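PDB 7DMB: putative methyltransferase from Emericella variicolor, which probably transfers methyl groups as a trans-acting methyltransferase in calbistrin biosynthesis, and is held here with S-adenosyl-L-homocysteine. Local coordinates for residues F87-N92 with G329-E334; L68-M73 with V320-G325; V284-P289 with G340-P345. One frame throughout, in Å; residues are numbered along the deposited sequence.

The chain first passes 68-73 on helix 56-79, then 87-92 on helix 85-101. It continues through further helices into the methyltransferase sheet and reaches 284-289, the loop after strand 276-282. The three partners follow in the same order, 320-325, 329-334 and 340-345, all within the connection from strand 306-313 to helix 346-355. Each pair of contacts therefore crosses along the chain. Interactions 2 and 1 close loops of 246 and 236 residues and tie the N-terminal helices to this connection, whereas interaction 3 closes one of 50 residues beside the cofactor pocket. Interactions 1 and 2 touch, as do 1 and 3; interactions 2 and 3 do not.

Interaction 1 (F87-N92 with G329-E334); sequences FEKYRN and GWWLGE
Trp331 lays one face of its indole against the side of helix 85-101, with Lys89 directly above it. Lys89 CB stands 3.8 Å from the centroid of the Trp331 six-membered ring and only 2° off the ring normal, a centred CH-pi contact. Farther along the lysine, CD follows the same face and lies 4.0 Å from Trp331 CE3, so the aliphatic stem runs roughly antiparallel to the outgoing indole, over its face. The outer rim of the indole is tucked against the helix backbone: Trp331 CZ2 is 3.7 Å from Tyr90 N, which approaches obliquely, and Trp331 CH2 is 3.8 Å from Lys89 O. Tyr90 adds its CB, 4.1 Å from Trp331 CZ2. With its CG anti to the backbone N (chi1 -177°), Tyr90 carries its ring past the indole, and its hydroxyl is hydrogen-bonded to Phe322 O. On the other face of the indole, Trp330 CD1 sits 4.1 Å above the plane, shifted toward the rim, so its own neighbour in the chain backs the ring only at the rim of that face.

The loose side begins where the lysine leaves the ring. Its chain bends at chi2 and again at chi4, and the end with NZ turns away from 329-334 on the exposed flank of the helix. Trp331 NE1, in contrast, is held by a hydrogen bond to Gly325 O, which fixes the indole's rotation.

His86 and Trp93, on the same helix as Lys89, also touch Trp331, while Tyr90 packs on Val149 of helix 140-157. The contact thus pins the 3-10 turn that follows helix 319-324 against helix 85-101, with helix 140-157 on the buried side.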
loop_
_atom_site.group_PDB
_atom_site.type_symbol
_atom_site.label_atom_id
_atom_site.label_comp_id
_atom_site.label_asym_id
_atom_site.label_seq_id
_atom_site.Cartn_x
_atom_site.Cartn_y
_atom_site.Cartn_z
ATOM N N PHE A 87 -9.693 -3.284 19.473
ATOM C CA PHE A 87 -8.961 -4.507 19.778
ATOM C C PHE A 87 -9.924 -5.675 19.884
ATOM O O PHE A 87 -9.603 -6.794 19.465
ATOM C CB PHE A 87 -8.166 -4.353 21.080
ATOM C CG PHE A 87 -7.017 -3.391 20.982
ATOM C CD1 PHE A 87 -6.762 -2.489 22.009
ATOM C CD2 PHE A 87 -6.171 -3.403 19.878
ATOM C CE1 PHE A 87 -5.694 -1.595 21.924
ATOM C CE2 PHE A 87 -5.107 -2.517 19.792
ATOM C CZ PHE A 87 -4.868 -1.612 20.818
ATOM N N GLU A 88 -11.113 -5.416 20.446
ATOM C CA GLU A 88 -12.178 -6.411 20.509
ATOM C C GLU A 88 -12.639 -6.807 19.116
ATOM O O GLU A 88 -12.920 -7.982 18.855
ATOM C CB GLU A 88 -13.362 -5.856 21.303
ATOM C CG GLU A 88 -13.110 -5.589 22.776
ATOM C CD GLU A 88 -14.306 -4.915 23.425
ATOM O OE1 GLU A 88 -14.280 -3.671 23.563
ATOM O OE2 GLU A 88 -15.285 -5.626 23.762
ATOM N N LYS A 89 -12.756 -5.828 18.216
ATOM C CA LYS A 89 -13.130 -6.127 16.838
ATOM C C LYS A 89 -12.106 -7.047 16.185
ATOM O O LYS A 89 -12.478 -7.999 15.484
ATOM C CB LYS A 89 -13.265 -4.828 16.047
ATOM C CG LYS A 89 -14.276 -3.844 16.651
ATOM C CD LYS A 89 -14.941 -3.000 15.571
ATOM C CE LYS A 89 -15.998 -2.078 16.166
ATOM N NZ LYS A 89 -15.408 -0.848 16.767
ATOM N N TYR A 90 -10.812 -6.785 16.427
ATOM C CA TYR A 90 -9.752 -7.610 15.852
ATOM C C TYR A 90 -9.784 -9.025 16.417
ATOM O O TYR A 90 -9.694 -10.005 15.664
ATOM C CB TYR A 90 -8.388 -6.960 16.100
ATOM C CG TYR A 90 -7.213 -7.697 15.491
ATOM C CD1 TYR A 90 -6.862 -7.502 14.162
ATOM C CD2 TYR A 90 -6.443 -8.576 16.251
ATOM C CE1 TYR A 90 -5.774 -8.162 13.591
ATOM C CE2 TYR A 90 -5.351 -9.236 15.693
ATOM C CZ TYR A 90 -5.018 -9.025 14.359
ATOM O OH TYR A 90 -3.938 -9.670 13.785
ATOM N N ARG A 91 -9.890 -9.148 17.747
ATOM C CA ARG A 91 -10.048 -10.460 18.372
ATOM C C ARG A 91 -11.246 -11.210 17.783
ATOM O O ARG A 91 -11.131 -12.376 17.382
ATOM C CB ARG A 91 -10.195 -10.310 19.892
ATOM C CG ARG A 91 -10.625 -11.606 20.605
ATOM C CD ARG A 91 -10.378 -11.611 22.126
ATOM N NE ARG A 91 -11.253 -10.694 22.857
ATOM C CZ ARG A 91 -11.046 -10.296 24.111
ATOM N NH1 ARG A 91 -10.003 -10.747 24.797
ATOM N NH2 ARG A 91 -11.889 -9.441 24.681
ATOM N N ASN A 92 -12.405 -10.545 17.707
ATOM C CA ASN A 92 -13.595 -11.177 17.137
ATOM C C ASN A 92 -13.370 -11.561 15.681
ATOM O O ASN A 92 -13.695 -12.679 15.268
ATOM C CB ASN A 92 -14.800 -10.242 17.259
ATOM C CG ASN A 92 -15.287 -10.099 18.692
ATOM O OD1 ASN A 92 -14.994 -10.938 19.558
ATOM N ND2 ASN A 92 -16.040 -9.036 18.952
ATOM N N GLY A 329 -7.803 2.786 12.853
ATOM C CA GLY A 329 -8.184 3.212 11.524
ATOM C C GLY A 329 -8.617 2.096 10.591
ATOM O O GLY A 329 -9.341 2.359 9.629
ATOM N N TRP A 330 -8.184 0.857 10.837
ATOM C CA TRP A 330 -8.618 -0.248 9.979
ATOM C C TRP A 330 -10.123 -0.466 10.058
ATOM O O TRP A 330 -10.704 -1.096 9.169
ATOM C CB TRP A 330 -7.874 -1.541 10.356
ATOM C CG TRP A 330 -8.038 -2.650 9.350
ATOM C CD1 TRP A 330 -8.742 -3.826 9.511
ATOM C CD2 TRP A 330 -7.506 -2.683 8.023
ATOM N NE1 TRP A 330 -8.661 -4.578 8.362
ATOM C CE2 TRP A 330 -7.913 -3.892 7.435
ATOM C CE3 TRP A 330 -6.732 -1.792 7.267
ATOM C CZ2 TRP A 330 -7.560 -4.241 6.130
ATOM C CZ3 TRP A 330 -6.379 -2.143 5.964
ATOM C CH2 TRP A 330 -6.789 -3.352 5.414
ATOM N N TRP A 331 -10.768 0.049 11.097
ATOM C CA TRP A 331 -12.180 -0.187 11.314
ATOM C C TRP A 331 -13.042 0.996 10.897
ATOM O O TRP A 331 -14.265 0.931 11.034
ATOM C CB TRP A 331 -12.404 -0.578 12.777
ATOM C CG TRP A 331 -11.529 -1.748 13.078
ATOM C CD1 TRP A 331 -10.284 -1.716 13.632
ATOM C CD2 TRP A 331 -11.795 -3.125 12.764
ATOM N NE1 TRP A 331 -9.764 -2.989 13.705
ATOM C CE2 TRP A 331 -10.668 -3.871 13.176
ATOM C CE3 TRP A 331 -12.878 -3.799 12.187
ATOM C CZ2 TRP A 331 -10.594 -5.252 13.034
ATOM C CZ3 TRP A 331 -12.800 -5.175 12.042
ATOM C CH2 TRP A 331 -11.665 -5.886 12.464
ATOM N N LEU A 332 -12.441 2.050 10.355
ATOM C CA LEU A 332 -13.220 3.069 9.672
ATOM C C LEU A 332 -13.639 2.555 8.293
ATOM O O LEU A 332 -13.076 1.591 7.762
ATOM C CB LEU A 332 -12.429 4.383 9.560
ATOM C CG LEU A 332 -11.211 4.607 8.641
ATOM C CD1 LEU A 332 -11.532 4.685 7.144
ATOM C CD2 LEU A 332 -10.479 5.873 9.069
ATOM N N GLY A 333 -14.638 3.218 7.709
ATOM C CA GLY A 333 -15.088 2.872 6.373
ATOM C C GLY A 333 -16.599 2.812 6.209
ATOM O O GLY A 333 -17.119 3.092 5.124
ATOM N N GLU A 334 -17.313 2.445 7.278
ATOM C CA GLU A 334 -18.758 2.244 7.178
ATOM C C GLU A 334 -19.497 3.540 6.848
ATOM O O GLU A 334 -20.473 3.502 6.099
ATOM C CB GLU A 334 -19.307 1.613 8.467
ATOM C CG GLU A 334 -19.194 0.081 8.500
ATOM C CD GLU A 334 -18.078 -0.461 9.366
ATOM O OE1 GLU A 334 -18.160 -1.650 9.688
ATOM O OE2 GLU A 334 -17.108 0.251 9.687
#

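Interaction 2 (L68-M73 with V320-G325); sequences LCAIQM and VDFMVG
A Met-aromatic contact between Met73 and Phe322 joins helix 56-79 to the short helix 319-324. The sulfur comes at the edge of the ring: Met73 SD is 4.5 Å from the centroid of the Phe322 ring and 74° off its normal. It sits close to two neighbouring ring carbons, 3.4 Å from Phe322 CE1 and 3.5 Å from Phe322 CZ. A bend at chi3 brings the terminal methyl in as well, Met73 CE 4.0 Å from Phe322 CE1, but above the plane of the ring and not in line with its edge.

Helix 319-324 follows strand 306-313 of the seven-stranded sheet, whose strand order 3-2-1-4-5-7-6 is that of class I methyltransferases; helix 56-79 belongs to the helical N-terminal part. Between the short segments the axes cross at 53° and stay 11.7 Å apart, a wide gap that one aromatic side chain spans. Phe322 reaches across with CG anti to its backbone N (chi1 175°), driving the far end of the ring at the opposing helix. There the ring meets small groups obliquely: Cys69 CB is 3.8 Å from Phe322 CZ, and Ala70 CB lies 3.8 Å from Phe322 CE1. Cys69 touches with its CB rather than its sulfur. Trp66 and Pro146 also pack on the phenylalanine, the Trp66 ring inclined to it.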
loop_
_atom_site.group_PDB
_atom_site.type_symbol
_atom_site.label_atom_id
_atom_site.label_comp_id
_atom_site.label_asym_id
_atom_site.label_seq_id
_atom_site.Cartn_x
_atom_site.Cartn_y
_atom_site.Cartn_z
ATOM N N LEU A 68 -0.343 -19.241 10.554
ATOM C CA LEU A 68 0.273 -19.880 11.715
ATOM C C LEU A 68 0.270 -18.953 12.931
ATOM O O LEU A 68 -0.129 -19.360 14.032
ATOM C CB LEU A 68 1.698 -20.316 11.371
ATOM C CG LEU A 68 1.878 -21.586 10.539
ATOM C CD1 LEU A 68 3.269 -21.575 9.856
ATOM C CD2 LEU A 68 1.733 -22.824 11.428
ATOM N N CYS A 69 0.744 -17.711 12.763
ATOM C CA CYS A 69 0.668 -16.747 13.863
ATOM C C CYS A 69 -0.764 -16.547 14.352
ATOM O O CYS A 69 -0.990 -16.423 15.562
ATOM C CB CYS A 69 1.252 -15.382 13.463
ATOM S SG CYS A 69 2.876 -15.416 12.599
ATOM N N ALA A 70 -1.730 -16.446 13.425
ATOM C CA ALA A 70 -3.109 -16.185 13.821
ATOM C C ALA A 70 -3.659 -17.331 14.663
ATOM O O ALA A 70 -4.341 -17.098 15.664
ATOM C CB ALA A 70 -3.989 -15.947 12.592
ATOM N N ILE A 71 -3.360 -18.575 14.276
ATOM C CA ILE A 71 -3.720 -19.740 15.090
ATOM C C ILE A 71 -3.074 -19.643 16.465
ATOM O O ILE A 71 -3.721 -19.853 17.498
ATOM C CB ILE A 71 -3.297 -21.038 14.380
ATOM C CG1 ILE A 71 -4.062 -21.228 13.061
ATOM C CG2 ILE A 71 -3.471 -22.249 15.326
ATOM C CD1 ILE A 71 -3.417 -22.276 12.115
ATOM N N GLN A 72 -1.782 -19.301 16.489
ATOM C CA GLN A 72 -1.023 -19.207 17.726
ATOM C C GLN A 72 -1.516 -18.084 18.618
ATOM O O GLN A 72 -1.210 -18.087 19.809
ATOM C CB GLN A 72 0.468 -19.006 17.407
ATOM C CG GLN A 72 1.429 -19.581 18.441
ATOM C CD GLN A 72 1.487 -21.100 18.428
ATOM O OE1 GLN A 72 0.841 -21.753 17.618
ATOM N NE2 GLN A 72 2.271 -21.666 19.331
ATOM N N MET A 73 -2.260 -17.120 18.065
ATOM C CA MET A 73 -2.741 -15.982 18.838
ATOM C C MET A 73 -4.051 -16.241 19.566
ATOM O O MET A 73 -4.408 -15.461 20.457
ATOM C CB MET A 73 -2.924 -14.774 17.920
ATOM C CG MET A 73 -1.630 -14.071 17.599
ATOM S SD MET A 73 -1.742 -13.192 16.031
ATOM C CE MET A 73 -2.599 -11.710 16.574
ATOM N N VAL A 320 -3.364 -8.266 5.054
ATOM C CA VAL A 320 -3.309 -6.876 5.500
ATOM C C VAL A 320 -4.231 -6.663 6.698
ATOM O O VAL A 320 -3.880 -5.944 7.639
ATOM C CB VAL A 320 -3.632 -5.919 4.336
ATOM C CG1 VAL A 320 -3.288 -4.491 4.723
ATOM C CG2 VAL A 320 -2.805 -6.315 3.123
ATOM N N ASP A 321 -5.411 -7.296 6.693
ATOM C CA ASP A 321 -6.268 -7.271 7.873
ATOM C C ASP A 321 -5.522 -7.773 9.098
ATOM O O ASP A 321 -5.607 -7.178 10.177
ATOM C CB ASP A 321 -7.525 -8.122 7.654
ATOM C CG ASP A 321 -8.291 -7.715 6.425
ATOM O OD1 ASP A 321 -9.372 -7.116 6.578
ATOM O OD2 ASP A 321 -7.801 -7.986 5.308
ATOM N N PHE A 322 -4.796 -8.884 8.952
ATOM C CA PHE A 322 -4.026 -9.404 10.075
ATOM C C PHE A 322 -2.975 -8.400 10.541
ATOM O O PHE A 322 -2.776 -8.208 11.750
ATOM C CB PHE A 322 -3.361 -10.723 9.684
ATOM C CG PHE A 322 -2.459 -11.268 10.743
ATOM C CD1 PHE A 322 -2.970 -12.081 11.735
ATOM C CD2 PHE A 322 -1.103 -10.941 10.767
ATOM C CE1 PHE A 322 -2.155 -12.573 12.731
ATOM C CE2 PHE A 322 -0.291 -11.423 11.763
ATOM C CZ PHE A 322 -0.819 -12.247 12.748
ATOM N N MET A 323 -2.307 -7.734 9.596
ATOM C CA MET A 323 -1.111 -6.975 9.940
ATOM C C MET A 323 -1.447 -5.635 10.562
ATOM O O MET A 323 -0.716 -5.152 11.430
ATOM C CB MET A 323 -0.241 -6.764 8.694
ATOM C CG MET A 323 0.640 -7.949 8.355
ATOM S SD MET A 323 1.689 -8.473 9.718
ATOM C CE MET A 323 2.542 -6.933 10.081
ATOM N N VAL A 324 -2.515 -4.990 10.104
ATOM C CA VAL A 324 -2.828 -3.637 10.547
ATOM C C VAL A 324 -4.165 -3.550 11.271
ATOM O O VAL A 324 -4.542 -2.467 11.719
ATOM C CB VAL A 324 -2.781 -2.643 9.368
ATOM C CG1 VAL A 324 -1.445 -2.760 8.631
ATOM C CG2 VAL A 324 -3.888 -2.940 8.428
ATOM N N GLY A 325 -4.867 -4.668 11.447
ATOM C CA GLY A 325 -6.144 -4.651 12.148
ATOM C C GLY A 325 -6.066 -4.156 13.580
ATOM O O GLY A 325 -7.073 -3.717 14.136
#

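Interaction 3 (V284-P289 with G340-P345); sequences VLHATP and GGPCIP. With SAH (S-adenosyl-L-homocysteine), chain C.
His286 and Cys343 meet sulfur over ring: Cys343 SG lies 3.9 Å from the centroid of the His286 imidazole and 12° off its normal. The histidine belongs to the 3-10 turn after strand 276-282, the fourth strand of the class I methyltransferase (Rossmann-like) sheet, and this loop lines the S-adenosyl-L-homocysteine pocket on one side and meets 340-345 on the other.

Pro342 and His286 cross obliquely, each placing its CB close to the other's carbonyl: His286 CB is 3.3 Å from Pro342 O, and Pro342 CB is 3.3 Å from His286 O. The proline ring barely reaches the imidazole, with Pro342 CB 4.2 Å from His286 CD2. Both carbonyl oxygens accept hydrogen bonds from Arg338, which bridges the two segments. His286 CG stands between its backbone N and carbonyl carbon (chi1 73°), which turns the ring so that one face meets Cys343 SG, while ND1 is hydrogen-bonded to Glu312. NE2 of His286 is 6.9 Å from SD of the bound S-adenosyl-L-homocysteine.

The ligand is touched by residues flanking the histidine. Val284 CG2 comes within 3.2 Å of the ribose oxygen O4' of S-adenosyl-L-homocysteine, and Thr288 CG2 packs on the adenine end, close to N6. While that methyl faces the ligand, the hydroxyl turns back into the loop: Thr288 OG1 donates to Leu285 O over 2.7 Å, in the carbonyl plane and with a C=O...O angle of 153°, and the same oxygen also accepts Thr288 N.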
loop_
_atom_site.group_PDB
_atom_site.type_symbol
_atom_site.label_atom_id
_atom_site.label_comp_id
_atom_site.label_asym_id
_atom_site.label_seq_id
_atom_site.Cartn_x
_atom_site.Cartn_y
_atom_site.Cartn_z
ATOM N N VAL A 284 -2.095 5.239 0.767
ATOM C CA VAL A 284 -2.412 6.286 1.721
ATOM C C VAL A 284 -3.867 6.730 1.602
ATOM O O VAL A 284 -4.530 6.999 2.613
ATOM C CB VAL A 284 -1.458 7.497 1.560
ATOM C CG1 VAL A 284 -1.317 7.900 0.085
ATOM C CG2 VAL A 284 -1.951 8.674 2.390
ATOM N N LEU A 285 -4.405 6.782 0.380
ATOM C CA LEU A 285 -5.741 7.342 0.211
ATOM C C LEU A 285 -6.783 6.528 0.976
ATOM O O LEU A 285 -7.705 7.098 1.564
ATOM C CB LEU A 285 -6.095 7.455 -1.278
ATOM C CG LEU A 285 -5.217 8.361 -2.188
ATOM C CD1 LEU A 285 -5.885 8.643 -3.538
ATOM C CD2 LEU A 285 -4.840 9.659 -1.518
ATOM N N HIS A 286 -6.632 5.199 1.026
ATOM C CA HIS A 286 -7.617 4.402 1.758
ATOM C C HIS A 286 -7.569 4.659 3.261
ATOM O O HIS A 286 -8.498 4.255 3.973
ATOM C CB HIS A 286 -7.438 2.902 1.471
ATOM C CG HIS A 286 -6.238 2.283 2.123
ATOM N ND1 HIS A 286 -5.214 1.711 1.398
ATOM C CD2 HIS A 286 -5.911 2.122 3.428
ATOM C CE1 HIS A 286 -4.306 1.231 2.227
ATOM N NE2 HIS A 286 -4.701 1.473 3.464
ATOM N N ALA A 287 -6.495 5.292 3.759
ATOM C CA ALA A 287 -6.402 5.657 5.169
ATOM C C ALA A 287 -7.174 6.929 5.504
ATOM O O ALA A 287 -7.294 7.274 6.684
ATOM C CB ALA A 287 -4.933 5.820 5.588
ATOM N N THR A 288 -7.708 7.603 4.526
ATOM C CA THR A 288 -8.477 8.807 4.780
ATOM C C THR A 288 -9.946 8.455 4.983
ATOM O O THR A 288 -10.407 7.400 4.531
ATOM C CB THR A 288 -8.304 9.788 3.617
ATOM O OG1 THR A 288 -8.980 9.292 2.451
ATOM C CG2 THR A 288 -6.829 9.954 3.306
ATOM N N PRO A 289 -10.704 9.315 5.683
ATOM C CA PRO A 289 -12.078 8.938 6.064
ATOM C C PRO A 289 -13.086 8.987 4.926
ATOM O O PRO A 289 -14.073 8.236 4.956
ATOM C CB PRO A 289 -12.433 9.935 7.182
ATOM C CG PRO A 289 -11.417 11.013 7.116
ATOM C CD PRO A 289 -10.189 10.445 6.477
ATOM N N GLY A 340 -16.760 -3.310 4.700
ATOM C CA GLY A 340 -15.851 -4.431 4.799
ATOM C C GLY A 340 -14.405 -4.077 5.118
ATOM O O GLY A 340 -13.616 -4.989 5.381
ATOM N N GLY A 341 -14.041 -2.801 5.103
ATOM C CA GLY A 341 -12.672 -2.397 5.354
ATOM C C GLY A 341 -12.258 -1.273 4.427
ATOM O O GLY A 341 -12.937 -0.986 3.440
ATOM N N PRO A 342 -11.134 -0.613 4.717
ATOM C CA PRO A 342 -10.810 0.626 3.982
ATOM C C PRO A 342 -10.324 0.410 2.549
ATOM O O PRO A 342 -10.341 1.371 1.764
ATOM C CB PRO A 342 -9.723 1.290 4.848
ATOM C CG PRO A 342 -9.235 0.252 5.781
ATOM C CD PRO A 342 -10.245 -0.852 5.870
ATOM N N CYS A 343 -9.888 -0.795 2.181
ATOM C CA CYS A 343 -9.339 -1.045 0.847
ATOM C C CYS A 343 -10.467 -1.433 -0.110
ATOM O O CYS A 343 -11.341 -2.220 0.250
ATOM C CB CYS A 343 -8.292 -2.162 0.888
ATOM S SG CYS A 343 -6.792 -1.815 1.865
ATOM N N ILE A 344 -10.451 -0.874 -1.319
ATOM C CA ILE A 344 -11.503 -1.137 -2.308
ATOM C C ILE A 344 -10.867 -1.521 -3.641
ATOM O O ILE A 344 -9.743 -1.084 -3.932
ATOM C CB ILE A 344 -12.443 0.075 -2.467
ATOM C CG1 ILE A 344 -11.642 1.345 -2.806
ATOM C CG2 ILE A 344 -13.293 0.260 -1.217
ATOM C CD1 ILE A 344 -12.475 2.492 -3.335
ATOM N N PRO A 345 -11.530 -2.334 -4.467
ATOM C CA PRO A 345 -10.941 -2.741 -5.765
ATOM C C PRO A 345 -11.073 -1.630 -6.792
ATOM O O PRO A 345 -11.760 -0.636 -6.527
ATOM C CB PRO A 345 -11.777 -3.975 -6.158
ATOM C CG PRO A 345 -13.150 -3.694 -5.524
ATOM C CD PRO A 345 -12.838 -2.977 -4.216
HETATM N N SAH C . 3.652 5.333 1.013
HETATM C CA SAH C . 3.948 4.546 2.242
HETATM C CB SAH C . 3.119 3.259 2.309
HETATM C CG SAH C . 1.715 3.485 2.829
HETATM S SD SAH C . 1.633 3.907 4.597
HETATM C C SAH C . 5.439 4.204 2.275
HETATM O O SAH C . 6.007 4.307 3.383
HETATM O OXT SAH C . 5.979 3.878 1.191
HETATM C "C5'" SAH C . 0.479 5.303 4.565
HETATM C "C4'" SAH C . 1.190 6.632 4.699
HETATM O "O4'" SAH C . 0.235 7.699 4.477
HETATM C "C3'" SAH C . 1.799 6.874 6.082
HETATM O "O3'" SAH C . 3.130 7.350 5.933
HETATM C "C2'" SAH C . 0.850 7.902 6.708
HETATM O "O2'" SAH C . 1.453 8.779 7.635
HETATM C "C1'" SAH C . 0.363 8.669 5.486
HETATM N N9 SAH C . -0.944 9.285 5.687
HETATM C C8 SAH C . -1.961 8.772 6.451
HETATM N N7 SAH C . -3.038 9.515 6.458
HETATM C C5 SAH C . -2.709 10.599 5.658
HETATM C C6 SAH C . -3.436 11.743 5.275
HETATM N N6 SAH C . -4.679 11.992 5.673
HETATM N N1 SAH C . -2.815 12.634 4.462
HETATM C C2 SAH C . -1.561 12.375 4.070
HETATM N N3 SAH C . -0.786 11.334 4.363
HETATM C C4 SAH C . -1.420 10.468 5.172
#